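Local structure of HhaI Restriction Endonuclease (6UKF) at residues Glu142-Tyr147 and Phe232-Lys237; Cys152-Lys157 and Phe226-Ile231; Gly160-Asn165 and Val219-Asn224. The protein is a restriction endonuclease that recognises the sequence GCGC in double-stranded DNA and hydrolyses its backbone, a reaction expected to depend on divalent metal ions. One frame throughout, in Å; residues are numbered along the deposited sequence.

Interaction 1. Residues Glu142-Tyr147 and Phe232-Lys237; sequences EHFEHY and FSISLK. With PO4 (phosphate ion), chain Q.
The rim of the Phe144 ring meets Ile234: CZ touches CD1 of Ile234 at 4.0 Å, near the ring plane, and the two side chains cross at about a right angle. CG of Phe144 is anti to the backbone N (chi1 -166°), which carries the ring out of the loop toward the strand; Phe129 packs edge-to-face with it. The Tyr147 ring has the carbonyl oxygen of His143 in plane at its edge, stacks with Phe139 and bonds Asp248 through OH. The His146 imidazole carries CD of Glu145 over one face, 3.8 Å above the plane and offset toward the rim, while the Glu145 carboxylate itself is salt-bridged to Lys118. In the plane of that imidazole, His146 ND1 donates to O4 of the phosphate ion at 2.7 Å, an almost straight bond.

Lys237 grips the turn at two levels. Lys237 N donates to Tyr147 O at 2.8 Å (173° at the hydrogen). The side chain, extended beyond CG, runs alongside the His146 and Tyr147 backbone to place Lys237 NZ 2.7 Å from Glu145 O, almost in line with the carbonyl bond (160°). Lys237 NZ also donates to O1 of the phosphate at 2.8 Å, so lysine and histidine hold the anion together. CD1 of Leu236 rests against Tyr147 O.

The ion probably comes from the crystallisation liquor. The arrangement is a helical-like turn tucked against the end of an antiparallel strand pair, the Lys237-Tyr147 bond continuing the pairing already made by Ser235 with Asn149.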
loop_
_atom_site.group_PDB
_atom_site.type_symbol
_atom_site.label_atom_id
_atom_site.label_comp_id
_atom_site.label_asym_id
_atom_site.label_seq_id
_atom_site.Cartn_x
_atom_site.Cartn_y
_atom_site.Cartn_z
ATOM N N GLU A 142 -0.251 -16.477 10.410
ATOM C CA GLU A 142 -0.360 -16.693 11.849
ATOM C C GLU A 142 0.970 -16.543 12.581
ATOM O O GLU A 142 0.960 -16.423 13.811
ATOM C CB GLU A 142 -0.969 -18.065 12.148
ATOM C CG GLU A 142 -0.212 -19.235 11.553
ATOM C CD GLU A 142 -0.787 -19.705 10.228
ATOM O OE1 GLU A 142 -0.618 -20.898 9.907
ATOM O OE2 GLU A 142 -1.393 -18.893 9.490
ATOM N N HIS A 143 2.104 -16.539 11.876
ATOM C CA HIS A 143 3.414 -16.411 12.506
ATOM C C HIS A 143 4.100 -15.088 12.186
ATOM O O HIS A 143 5.318 -14.970 12.351
ATOM C CB HIS A 143 4.307 -17.589 12.132
ATOM C CG HIS A 143 3.887 -18.872 12.772
ATOM N ND1 HIS A 143 4.591 -20.043 12.616
ATOM C CD2 HIS A 143 2.840 -19.167 13.577
ATOM C CE1 HIS A 143 3.992 -21.009 13.285
ATOM N NE2 HIS A 143 2.927 -20.504 13.879
ATOM N N PHE A 144 3.323 -14.082 11.784
ATOM C CA PHE A 144 3.870 -12.809 11.321
ATOM C C PHE A 144 4.892 -12.219 12.286
ATOM O O PHE A 144 5.926 -11.695 11.855
ATOM C CB PHE A 144 2.708 -11.831 11.123
ATOM C CG PHE A 144 3.066 -10.608 10.343
ATOM C CD1 PHE A 144 2.944 -10.595 8.968
ATOM C CD2 PHE A 144 3.510 -9.465 10.982
ATOM C CE1 PHE A 144 3.266 -9.471 8.239
ATOM C CE2 PHE A 144 3.835 -8.339 10.258
ATOM C CZ PHE A 144 3.712 -8.343 8.885
ATOM N N GLU A 145 4.614 -12.271 13.590
ATOM C CA GLU A 145 5.454 -11.567 14.553
ATOM C C GLU A 145 6.861 -12.146 14.640
ATOM O O GLU A 145 7.761 -11.475 15.155
ATOM C CB GLU A 145 4.797 -11.555 15.938
ATOM C CG GLU A 145 4.840 -12.876 16.711
ATOM C CD GLU A 145 3.799 -13.886 16.252
ATOM O OE1 GLU A 145 3.127 -13.639 15.302
ATOM O OE2 GLU A 145 3.683 -15.019 16.943
ATOM N N HIS A 146 7.067 -13.375 14.170
ATOM C CA HIS A 146 8.394 -13.972 14.190
ATOM C C HIS A 146 9.293 -13.442 13.085
ATOM O O HIS A 146 10.493 -13.741 13.088
ATOM C CB HIS A 146 8.277 -15.492 14.083
ATOM C CG HIS A 146 7.550 -16.115 15.232
ATOM N ND1 HIS A 146 8.054 -16.115 16.516
ATOM C CD2 HIS A 146 6.356 -16.746 15.296
ATOM C CE1 HIS A 146 7.201 -16.724 17.319
ATOM N NE2 HIS A 146 6.163 -17.119 16.603
ATOM N N TYR A 147 8.752 -12.659 12.162
ATOM C CA TYR A 147 9.483 -12.200 10.990
ATOM C C TYR A 147 9.628 -10.694 10.910
ATOM O O TYR A 147 10.662 -10.212 10.444
ATOM C CB TYR A 147 8.782 -12.708 9.726
ATOM C CG TYR A 147 8.819 -14.209 9.635
ATOM C CD1 TYR A 147 7.825 -14.982 10.217
ATOM C CD2 TYR A 147 9.869 -14.858 9.004
ATOM C CE1 TYR A 147 7.865 -16.360 10.153
ATOM C CE2 TYR A 147 9.916 -16.234 8.932
ATOM C CZ TYR A 147 8.916 -16.980 9.511
ATOM O OH TYR A 147 8.963 -18.352 9.434
ATOM N N PHE A 232 0.412 1.060 9.142
ATOM C CA PHE A 232 1.378 0.177 9.774
ATOM C C PHE A 232 2.651 0.096 8.949
ATOM O O PHE A 232 2.607 0.013 7.720
ATOM C CB PHE A 232 0.767 -1.211 9.952
ATOM C CG PHE A 232 -0.457 -1.200 10.811
ATOM C CD1 PHE A 232 -1.715 -1.061 10.253
ATOM C CD2 PHE A 232 -0.346 -1.262 12.190
ATOM C CE1 PHE A 232 -2.841 -1.019 11.050
ATOM C CE2 PHE A 232 -1.472 -1.223 12.991
ATOM C CZ PHE A 232 -2.721 -1.102 12.419
ATOM N N SER A 233 3.785 0.133 9.640
ATOM C CA SER A 233 5.091 -0.048 9.031
ATOM C C SER A 233 5.726 -1.306 9.598
ATOM O O SER A 233 5.561 -1.622 10.781
ATOM C CB SER A 233 5.995 1.153 9.304
ATOM O OG SER A 233 5.527 2.292 8.608
ATOM N N ILE A 234 6.443 -2.029 8.747
ATOM C CA ILE A 234 7.071 -3.278 9.142
ATOM C C ILE A 234 8.527 -3.266 8.706
ATOM O O ILE A 234 8.887 -2.686 7.676
ATOM C CB ILE A 234 6.320 -4.516 8.593
ATOM C CG1 ILE A 234 6.390 -4.582 7.065
ATOM C CG2 ILE A 234 4.876 -4.493 9.073
ATOM C CD1 ILE A 234 5.726 -5.824 6.484
ATOM N N SER A 235 9.372 -3.900 9.516
ATOM C CA SER A 235 10.791 -4.031 9.225
ATOM C C SER A 235 11.203 -5.468 9.500
ATOM O O SER A 235 10.993 -5.973 10.608
ATOM C CB SER A 235 11.613 -3.071 10.087
ATOM O OG SER A 235 12.977 -3.096 9.711
ATOM N N LEU A 236 11.785 -6.117 8.498
ATOM C CA LEU A 236 12.185 -7.511 8.634
ATOM C C LEU A 236 13.202 -7.658 9.759
ATOM O O LEU A 236 14.161 -6.889 9.854
ATOM C CB LEU A 236 12.774 -7.997 7.310
ATOM C CG LEU A 236 13.046 -9.495 7.160
ATOM C CD1 LEU A 236 11.779 -10.314 7.316
ATOM C CD2 LEU A 236 13.680 -9.767 5.804
ATOM N N LYS A 237 12.983 -8.649 10.619
ATOM C CA LYS A 237 13.880 -8.891 11.738
ATOM C C LYS A 237 15.227 -9.420 11.259
ATOM O O LYS A 237 15.324 -10.138 10.262
ATOM C CB LYS A 237 13.264 -9.905 12.698
ATOM C CG LYS A 237 12.077 -9.370 13.469
ATOM C CD LYS A 237 11.480 -10.437 14.359
ATOM C CE LYS A 237 10.546 -9.835 15.391
ATOM N NZ LYS A 237 10.076 -10.852 16.367
HETATM P P PO4 Q . 10.392 -13.939 18.024
HETATM O O1 PO4 Q . 11.489 -12.992 17.601
HETATM O O2 PO4 Q . 10.574 -14.295 19.478
HETATM O O3 PO4 Q . 9.048 -13.282 17.831
HETATM O O4 PO4 Q . 10.456 -15.195 17.191
#

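Interaction 2. Residues Cys152-Lys157 and Phe226-Ile231; sequences CTYRIK and FNANVI. With nucleotides of chain C; nucleotides of chain B.
A buried antiparallel pairing of strands 148-156 and 228-236, neighbours in a five-stranded sheet, joins Thr153 to Ile231 and Arg155 to Asn229. Both are hydrogen-bonded pairs; Tyr154 with Val230 and Ile156 with Ala228 are non-hydrogen-bonded ones. Ile231 N reaches Thr153 O at 2.9 Å, and Lys157 N, beyond the last pair, still bonds Asn227 O at 3.0 Å. A water bridges Lys157 O and Asn227 N.

Arg155, on the face it shares with Thr153 of the calcium site, and Lys157, just past the strand, reach the DNA bases. Extended from CG to NE, Arg155 slides its guanidinium under DT4 of chain C, whose C4 sits 3.5 Å above the centre of that plane. At the guanidinium edge, NH1 donates to N7 of DG5 of chain C (178°), and Arg155 NH2 donates to O6 of DG5 at 2.8 Å: the classic bidentate arginine-guanine reading of the major groove. Lys157, bent at chi3 and chi4 (60° and 66°), folds past the Asn229 amide so that NZ meets O6 of DG8 of chain B at 2.8 Å. Gln53 and Gln56 of strand 51-62 also bond Arg155 NH2 and Lys157 NZ, respectively.

On the other face, the Tyr154 ring leans on CB of Ala228, 3.5 Å from CZ, while OH bonds Leu59 O. Strand 51-62 flanks the pair beyond 228-236, strand 104-105 flanks it beyond 148-156, and Met89 of helix 80-91 packs on Tyr154 and Val230.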
loop_
_atom_site.group_PDB
_atom_site.type_symbol
_atom_site.label_atom_id
_atom_site.label_comp_id
_atom_site.label_asym_id
_atom_site.label_seq_id
_atom_site.Cartn_x
_atom_site.Cartn_y
_atom_site.Cartn_z
ATOM N N CYS A 152 3.152 1.661 14.298
ATOM C CA CYS A 152 1.872 2.197 13.861
ATOM C C CYS A 152 1.875 3.702 14.066
ATOM O O CYS A 152 2.251 4.180 15.137
ATOM C CB CYS A 152 0.744 1.547 14.668
ATOM S SG CYS A 152 -0.896 2.163 14.315
ATOM N N THR A 153 1.465 4.443 13.038
ATOM C CA THR A 153 1.396 5.892 13.132
ATOM C C THR A 153 0.090 6.384 12.529
ATOM O O THR A 153 -0.563 5.696 11.741
ATOM C CB THR A 153 2.594 6.568 12.448
ATOM O OG1 THR A 153 2.703 7.920 12.912
ATOM C CG2 THR A 153 2.437 6.563 10.928
ATOM N N TYR A 154 -0.296 7.588 12.942
ATOM C CA TYR A 154 -1.452 8.292 12.403
ATOM C C TYR A 154 -0.913 9.500 11.648
ATOM O O TYR A 154 -0.293 10.381 12.252
ATOM C CB TYR A 154 -2.371 8.731 13.539
ATOM C CG TYR A 154 -3.664 9.396 13.112
ATOM C CD1 TYR A 154 -4.538 8.781 12.224
ATOM C CD2 TYR A 154 -4.028 10.627 13.639
ATOM C CE1 TYR A 154 -5.729 9.392 11.858
ATOM C CE2 TYR A 154 -5.211 11.239 13.282
ATOM C CZ TYR A 154 -6.058 10.622 12.394
ATOM O OH TYR A 154 -7.237 11.246 12.053
ATOM N N ARG A 155 -1.116 9.526 10.332
ATOM C CA ARG A 155 -0.547 10.592 9.521
ATOM C C ARG A 155 -1.469 10.927 8.362
ATOM O O ARG A 155 -2.201 10.074 7.857
ATOM C CB ARG A 155 0.843 10.226 8.976
ATOM C CG ARG A 155 0.883 9.113 7.922
ATOM C CD ARG A 155 2.327 8.862 7.512
ATOM N NE ARG A 155 2.512 7.736 6.600
ATOM C CZ ARG A 155 2.561 7.832 5.272
ATOM N NH1 ARG A 155 2.422 9.006 4.670
ATOM N NH2 ARG A 155 2.746 6.742 4.541
ATOM N N ILE A 156 -1.413 12.194 7.948
ATOM C CA ILE A 156 -2.041 12.606 6.703
ATOM C C ILE A 156 -1.371 11.871 5.559
ATOM O O ILE A 156 -0.143 11.902 5.418
ATOM C CB ILE A 156 -1.882 14.124 6.515
ATOM C CG1 ILE A 156 -2.615 14.889 7.616
ATOM C CG2 ILE A 156 -2.369 14.544 5.129
ATOM C CD1 ILE A 156 -2.294 16.374 7.631
ATOM N N LYS A 157 -2.168 11.213 4.725
ATOM C CA LYS A 157 -1.666 10.667 3.467
ATOM C C LYS A 157 -2.589 11.144 2.352
ATOM O O LYS A 157 -3.717 10.662 2.211
ATOM C CB LYS A 157 -1.527 9.149 3.487
ATOM C CG LYS A 157 -0.915 8.611 2.194
ATOM C CD LYS A 157 -0.308 7.219 2.350
ATOM C CE LYS A 157 -1.326 6.173 2.789
ATOM N NZ LYS A 157 -2.383 5.917 1.773
ATOM N N PHE A 226 -6.803 15.215 1.684
ATOM C CA PHE A 226 -5.686 15.139 2.624
ATOM C C PHE A 226 -6.145 14.563 3.959
ATOM O O PHE A 226 -5.936 15.149 5.023
ATOM C CB PHE A 226 -5.032 16.501 2.845
ATOM C CG PHE A 226 -4.299 17.029 1.649
ATOM C CD1 PHE A 226 -2.937 16.823 1.511
ATOM C CD2 PHE A 226 -4.969 17.739 0.669
ATOM C CE1 PHE A 226 -2.256 17.313 0.415
ATOM C CE2 PHE A 226 -4.295 18.232 -0.431
ATOM C CZ PHE A 226 -2.936 18.018 -0.557
ATOM N N ASN A 227 -6.822 13.419 3.920
ATOM C CA ASN A 227 -7.277 12.795 5.152
ATOM C C ASN A 227 -6.141 12.010 5.809
ATOM O O ASN A 227 -5.087 11.770 5.215
ATOM C CB ASN A 227 -8.493 11.909 4.887
ATOM C CG ASN A 227 -9.734 12.718 4.545
ATOM O OD1 ASN A 227 -9.828 13.898 4.887
ATOM N ND2 ASN A 227 -10.690 12.090 3.869
ATOM N N ALA A 228 -6.365 11.620 7.061
ATOM C CA ALA A 228 -5.352 10.982 7.886
ATOM C C ALA A 228 -5.745 9.540 8.170
ATOM O O ALA A 228 -6.916 9.238 8.428
ATOM C CB ALA A 228 -5.172 11.735 9.207
ATOM N N ASN A 229 -4.744 8.679 8.139
ATOM C CA ASN A 229 -4.967 7.241 8.349
ATOM C C ASN A 229 -4.006 6.677 9.386
ATOM O O ASN A 229 -2.846 7.127 9.481
ATOM C CB ASN A 229 -4.822 6.440 7.045
ATOM C CG ASN A 229 -3.716 6.928 6.126
ATOM O OD1 ASN A 229 -3.943 7.133 4.930
ATOM N ND2 ASN A 229 -2.512 7.107 6.659
ATOM N N VAL A 230 -4.525 5.756 10.182
ATOM C CA VAL A 230 -3.664 4.832 10.898
ATOM C C VAL A 230 -3.026 3.921 9.864
ATOM O O VAL A 230 -3.713 3.390 8.985
ATOM C CB VAL A 230 -4.494 4.032 11.910
ATOM C CG1 VAL A 230 -3.649 2.968 12.574
ATOM C CG2 VAL A 230 -5.103 4.967 12.944
ATOM N N ILE A 231 -1.710 3.761 9.934
ATOM C CA ILE A 231 -0.989 3.009 8.911
ATOM C C ILE A 231 0.183 2.296 9.567
ATOM O O ILE A 231 0.854 2.844 10.446
ATOM C CB ILE A 231 -0.587 3.921 7.731
ATOM C CG1 ILE A 231 0.147 3.124 6.653
ATOM C CG2 ILE A 231 0.250 5.104 8.212
ATOM C CD1 ILE A 231 0.138 3.806 5.310
ATOM P P DT C 4 7.053 16.037 5.953
ATOM O OP1 DT C 4 7.289 17.399 5.421
ATOM O OP2 DT C 4 6.180 15.843 7.132
ATOM O "O5'" DT C 4 6.508 15.138 4.764
ATOM C "C5'" DT C 4 7.231 15.104 3.555
ATOM C "C4'" DT C 4 6.618 14.116 2.598
ATOM O "O4'" DT C 4 6.924 12.787 3.018
ATOM C "C3'" DT C 4 5.094 14.177 2.494
ATOM O "O3'" DT C 4 4.770 14.976 1.344
ATOM C "C2'" DT C 4 4.642 12.711 2.406
ATOM C "C1'" DT C 4 5.942 11.911 2.513
ATOM N N1 DT C 4 5.928 10.741 3.428
ATOM C C2 DT C 4 6.104 9.482 2.907
ATOM O O2 DT C 4 6.225 9.262 1.715
ATOM N N3 DT C 4 6.112 8.476 3.833
ATOM C C4 DT C 4 5.987 8.602 5.204
ATOM O O4 DT C 4 6.009 7.635 5.956
ATOM C C5 DT C 4 5.830 9.951 5.688
ATOM C C7 DT C 4 5.688 10.210 7.151
ATOM C C6 DT C 4 5.822 10.947 4.790
ATOM P P DG C 5 3.260 15.241 0.883
ATOM O OP1 DG C 5 3.266 16.555 0.203
ATOM O OP2 DG C 5 2.321 15.010 2.001
ATOM O "O5'" DG C 5 3.035 14.148 -0.243
ATOM C "C5'" DG C 5 3.901 14.095 -1.362
ATOM C "C4'" DG C 5 3.465 12.977 -2.268
ATOM O "O4'" DG C 5 3.766 11.701 -1.633
ATOM C "C3'" DG C 5 1.957 12.961 -2.536
ATOM O "O3'" DG C 5 1.687 12.530 -3.847
ATOM C "C2'" DG C 5 1.462 11.959 -1.494
ATOM C "C1'" DG C 5 2.586 10.930 -1.587
ATOM N N9 DG C 5 2.641 9.982 -0.502
ATOM C C8 DG C 5 2.519 10.217 0.844
ATOM N N7 DG C 5 2.594 9.128 1.564
ATOM C C5 DG C 5 2.775 8.114 0.626
ATOM C C6 DG C 5 2.919 6.712 0.797
ATOM O O6 DG C 5 2.913 6.059 1.848
ATOM N N1 DG C 5 3.073 6.058 -0.422
ATOM C C2 DG C 5 3.084 6.673 -1.648
ATOM N N2 DG C 5 3.243 5.876 -2.712
ATOM N N3 DG C 5 2.953 7.977 -1.820
ATOM C C4 DG C 5 2.800 8.629 -0.644
ATOM P P DG B 8 -4.013 -2.072 1.543
ATOM O OP1 DG B 8 -4.200 -3.532 1.683
ATOM O OP2 DG B 8 -3.436 -1.292 2.662
ATOM O "O5'" DG B 8 -3.132 -1.842 0.237
ATOM C "C5'" DG B 8 -3.464 -2.549 -0.949
ATOM C "C4'" DG B 8 -2.580 -2.124 -2.093
ATOM O "O4'" DG B 8 -2.880 -0.764 -2.468
ATOM C "C3'" DG B 8 -1.096 -2.122 -1.783
ATOM O "O3'" DG B 8 -0.561 -3.387 -1.989
ATOM C "C2'" DG B 8 -0.538 -1.088 -2.745
ATOM C "C1'" DG B 8 -1.678 -0.096 -2.850
ATOM N N9 DG B 8 -1.561 1.092 -2.003
ATOM C C8 DG B 8 -2.072 1.267 -0.739
ATOM N N7 DG B 8 -1.863 2.461 -0.257
ATOM C C5 DG B 8 -1.188 3.124 -1.274
ATOM C C6 DG B 8 -0.703 4.453 -1.340
ATOM O O6 DG B 8 -0.783 5.344 -0.487
ATOM N N1 DG B 8 -0.083 4.714 -2.558
ATOM C C2 DG B 8 0.058 3.805 -3.576
ATOM N N2 DG B 8 0.687 4.238 -4.677
ATOM N N3 DG B 8 -0.391 2.563 -3.526
ATOM C C4 DG B 8 -1.005 2.294 -2.354
HETATM O O HOH W 1 -6.448 11.241 1.832
#

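Interaction 3. Residues Gly160-Asn165 and Val219-Asn224; sequences GSRHLN and VKILSN. With EDO (1,2-ethanediol), chain M; EDO (1,2-ethanediol), chain H; nucleotides of chain C; nucleotides of chain B.
Arg162 and Ile221 cross at a slant, with CD1 of Ile221 3.8 Å from one face of the guanidinium, offset toward its rim. C2' of DC3 of chain B lies over the opposite face, also toward the rim, though the model is too tight there and the fit less certain. A chi1 of 56° tucks CG of Arg162 over its own backbone, and the chain then extends to NE across the isoleucine. Leu164 and Val219 instead run alongside each other in one direction, with their CB atoms 3.8 Å apart.

The backbones pair antiparallel: Ile221 N to Arg162 O at 2.7 Å and Leu164 N to Val219 O at 2.9 Å. Ser161 and Lys220 converge on one phosphate of chain C: OG of Ser161 donates to OP2 of DG7 at 2.5 Å and, in one of two conformers, NZ of Lys220 to its OP1. Gly160, lacking a side chain, brings CA to 2.9 Å from O6 of DG7.

Strand 162-163 is an edge strand of a small four-stranded antiparallel sheet, beside 217-221. Phe172 of helix 169-179 covers Leu164 and Val219, and Phe208 of strand 207-212 packs against Leu164 and Ile221.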
loop_
_atom_site.group_PDB
_atom_site.type_symbol
_atom_site.label_atom_id
_atom_site.label_comp_id
_atom_site.label_asym_id
_atom_site.label_seq_id
_atom_site.Cartn_x
_atom_site.Cartn_y
_atom_site.Cartn_z
ATOM N N GLY A 160 -4.572 9.678 -4.047
ATOM C CA GLY A 160 -3.793 9.479 -5.247
ATOM C C GLY A 160 -4.296 10.272 -6.438
ATOM O O GLY A 160 -5.260 11.030 -6.375
ATOM N N SER A 161 -3.620 10.056 -7.560
ATOM C CA SER A 161 -3.852 10.818 -8.770
ATOM C C SER A 161 -4.896 10.128 -9.642
ATOM O O SER A 161 -5.385 9.038 -9.337
ATOM C CB SER A 161 -2.539 10.955 -9.538
ATOM O OG SER A 161 -2.063 9.676 -9.926
ATOM N N ARG A 162 -5.242 10.781 -10.749
ATOM C CA ARG A 162 -6.085 10.191 -11.777
ATOM C C ARG A 162 -5.550 10.618 -13.135
ATOM O O ARG A 162 -4.860 11.632 -13.262
ATOM C CB ARG A 162 -7.559 10.588 -11.609
ATOM C CG ARG A 162 -7.821 12.086 -11.583
ATOM C CD ARG A 162 -9.106 12.385 -10.836
ATOM N NE ARG A 162 -9.407 13.813 -10.786
ATOM C CZ ARG A 162 -10.082 14.476 -11.721
ATOM N NH1 ARG A 162 -10.539 13.846 -12.795
ATOM N NH2 ARG A 162 -10.304 15.776 -11.580
ATOM N N HIS A 163 -5.857 9.823 -14.154
ATOM C CA HIS A 163 -5.397 10.148 -15.496
ATOM C C HIS A 163 -6.041 11.441 -15.972
ATOM O O HIS A 163 -7.211 11.713 -15.692
ATOM C CB HIS A 163 -5.781 9.038 -16.470
ATOM C CG HIS A 163 -5.009 7.773 -16.285
ATOM N ND1 HIS A 163 -5.064 6.734 -17.188
ATOM C CD2 HIS A 163 -4.162 7.377 -15.306
ATOM C CE1 HIS A 163 -4.286 5.750 -16.771
ATOM N NE2 HIS A 163 -3.728 6.115 -15.631
ATOM N N LEU A 164 -5.271 12.238 -16.708
ATOM C CA LEU A 164 -5.866 13.321 -17.473
ATOM C C LEU A 164 -7.011 12.768 -18.309
ATOM O O LEU A 164 -6.913 11.678 -18.877
ATOM C CB LEU A 164 -4.812 13.940 -18.391
ATOM C CG LEU A 164 -5.260 15.134 -19.237
ATOM C CD1 LEU A 164 -5.447 16.362 -18.358
ATOM C CD2 LEU A 164 -4.261 15.409 -20.346
ATOM N N ASN A 165 -8.105 13.520 -18.374
ATOM C CA ASN A 165 -9.289 13.107 -19.111
ATOM C C ASN A 165 -9.697 14.208 -20.080
ATOM O O ASN A 165 -9.178 15.328 -20.042
ATOM C CB ASN A 165 -10.447 12.753 -18.166
ATOM C CG ASN A 165 -10.721 13.835 -17.141
ATOM O OD1 ASN A 165 -10.656 15.027 -17.443
ATOM N ND2 ASN A 165 -11.026 13.422 -15.915
ATOM N N VAL A 219 -0.062 12.250 -18.390
ATOM C CA VAL A 219 -0.425 13.381 -17.548
ATOM C C VAL A 219 -1.401 12.898 -16.491
ATOM O O VAL A 219 -2.358 12.181 -16.802
ATOM C CB VAL A 219 -1.029 14.527 -18.379
ATOM C CG1 VAL A 219 -1.316 15.726 -17.491
ATOM C CG2 VAL A 219 -0.089 14.907 -19.510
ATOM N N LYS A 220 -1.156 13.293 -15.247
ATOM C CA LYS A 220 -2.007 12.921 -14.132
ATOM C C LYS A 220 -2.537 14.177 -13.459
ATOM O O LYS A 220 -1.903 15.236 -13.487
ATOM C CB LYS A 220 -1.245 12.078 -13.102
ATOM C CG LYS A 220 -0.651 10.799 -13.669
ATOM C CD LYS A 220 0.786 11.004 -14.119
ATOM C CE LYS A 220 1.287 9.820 -14.929
ATOM N NZ LYS A 220 1.380 8.571 -14.125
ATOM N N ILE A 221 -3.719 14.049 -12.864
ATOM C CA ILE A 221 -4.315 15.096 -12.047
ATOM C C ILE A 221 -4.165 14.655 -10.598
ATOM O O ILE A 221 -4.635 13.573 -10.223
ATOM C CB ILE A 221 -5.792 15.318 -12.396
ATOM C CG1 ILE A 221 -5.955 15.660 -13.878
ATOM C CG2 ILE A 221 -6.378 16.427 -11.517
ATOM C CD1 ILE A 221 -7.386 15.551 -14.364
ATOM N N LEU A 222 -3.509 15.476 -9.786
ATOM C CA LEU A 222 -3.274 15.119 -8.397
ATOM C C LEU A 222 -4.510 15.423 -7.554
ATOM O O LEU A 222 -5.373 16.222 -7.926
ATOM C CB LEU A 222 -2.051 15.860 -7.861
ATOM C CG LEU A 222 -0.776 15.658 -8.689
ATOM C CD1 LEU A 222 0.413 16.382 -8.067
ATOM C CD2 LEU A 222 -0.460 14.179 -8.872
ATOM N N SER A 223 -4.581 14.771 -6.400
ATOM C CA SER A 223 -5.740 14.854 -5.529
ATOM C C SER A 223 -5.744 16.160 -4.743
ATOM O O SER A 223 -4.723 16.841 -4.611
ATOM C CB SER A 223 -5.720 13.695 -4.532
ATOM O OG SER A 223 -6.849 13.725 -3.678
ATOM N N ASN A 224 -6.916 16.491 -4.203
ATOM C CA ASN A 224 -7.067 17.564 -3.230
ATOM C C ASN A 224 -7.540 17.024 -1.883
ATOM O O ASN A 224 -7.954 17.810 -1.024
ATOM C CB ASN A 224 -8.037 18.634 -3.747
ATOM C CG ASN A 224 -7.506 19.368 -4.969
ATOM O OD1 ASN A 224 -6.318 19.685 -5.052
ATOM N ND2 ASN A 224 -8.389 19.641 -5.927
HETATM C C1 EDO M . -5.612 6.687 -12.243
HETATM O O1 EDO M . -4.509 5.774 -12.238
HETATM C C2 EDO M . -6.514 6.411 -13.438
HETATM O O2 EDO M . -7.478 7.464 -13.552
HETATM C C1 EDO H . -3.504 9.885 -19.202
HETATM O O1 EDO H . -2.762 9.762 -17.984
HETATM C C2 EDO H . -2.533 9.963 -20.376
HETATM O O2 EDO H . -1.821 11.204 -20.324
ATOM P P DG C 7 1.508 9.072 -10.480
ATOM O OP1 DG C 7 2.508 8.971 -11.566
ATOM O OP2 DG C 7 0.350 9.973 -10.640
ATOM O "O5'" DG C 7 0.967 7.596 -10.168
ATOM C "C5'" DG C 7 1.880 6.500 -10.141
ATOM C "C4'" DG C 7 1.166 5.167 -10.271
ATOM O "O4'" DG C 7 0.536 4.817 -9.004
ATOM C "C3'" DG C 7 0.042 5.102 -11.301
ATOM O "O3'" DG C 7 -0.023 3.773 -11.841
ATOM C "C2'" DG C 7 -1.189 5.494 -10.487
ATOM C "C1'" DG C 7 -0.882 4.883 -9.124
ATOM N N9 DG C 7 -1.374 5.651 -7.988
ATOM C C8 DG C 7 -1.301 7.011 -7.816
ATOM N N7 DG C 7 -1.798 7.418 -6.682
ATOM C C5 DG C 7 -2.211 6.250 -6.055
ATOM C C6 DG C 7 -2.826 6.060 -4.796
ATOM O O6 DG C 7 -3.133 6.914 -3.956
ATOM N N1 DG C 7 -3.082 4.715 -4.545
ATOM C C2 DG C 7 -2.782 3.685 -5.403
ATOM N N2 DG C 7 -3.105 2.452 -4.989
ATOM N N3 DG C 7 -2.205 3.849 -6.583
ATOM C C4 DG C 7 -1.950 5.153 -6.843
ATOM P P DC B 3 -13.349 15.719 -13.381
ATOM O OP1 DC B 3 -13.549 17.171 -13.570
ATOM O OP2 DC B 3 -12.123 15.082 -13.905
ATOM O "O5'" DC B 3 -13.492 15.395 -11.824
ATOM C "C5'" DC B 3 -14.677 15.782 -11.131
ATOM C "C4'" DC B 3 -14.751 15.104 -9.779
ATOM O "O4'" DC B 3 -15.029 13.694 -9.960
ATOM C "C3'" DC B 3 -13.462 15.190 -8.955
ATOM O "O3'" DC B 3 -13.739 15.806 -7.698
ATOM C "C2'" DC B 3 -12.990 13.736 -8.824
ATOM C "C1'" DC B 3 -14.276 12.946 -9.032
ATOM N N1 DC B 3 -14.090 11.571 -9.576
ATOM C C2 DC B 3 -14.678 10.484 -8.916
ATOM O O2 DC B 3 -15.334 10.682 -7.886
ATOM N N3 DC B 3 -14.507 9.238 -9.425
ATOM C C4 DC B 3 -13.793 9.063 -10.538
ATOM N N4 DC B 3 -13.652 7.818 -11.003
ATOM C C5 DC B 3 -13.193 10.159 -11.226
ATOM C C6 DC B 3 -13.369 11.382 -10.717
HETATM O O HOH W 2 -6.577 13.087 -8.467
HETATM O O HOH W 3 -8.717 15.680 -7.996
#

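Following the chain, Glu142-Tyr147 comes first, in the loop before strand 148-156; Cys152-Lys157 occupies the end of that strand, and Gly160-Asn165 lies just past it. Their partners return in reverse order, Val219-Asn224, Phe226-Ile231, then Phe232-Lys237, so the three loops are concentric and none cross: interaction 3 closes the innermost, interaction 2 the middle and interaction 1 the outermost. Interactions 1 and 2 share strand 228-236 and touch where Phe232 packs on Cys152. Interaction 3 belongs to the separate small sheet and lies across the chain's centre from interaction 1, nearest atoms about 17 Å apart. Short links beside interaction 2 carry the chain between the sheet of strands 148-156 and 228-236 and the small sheet.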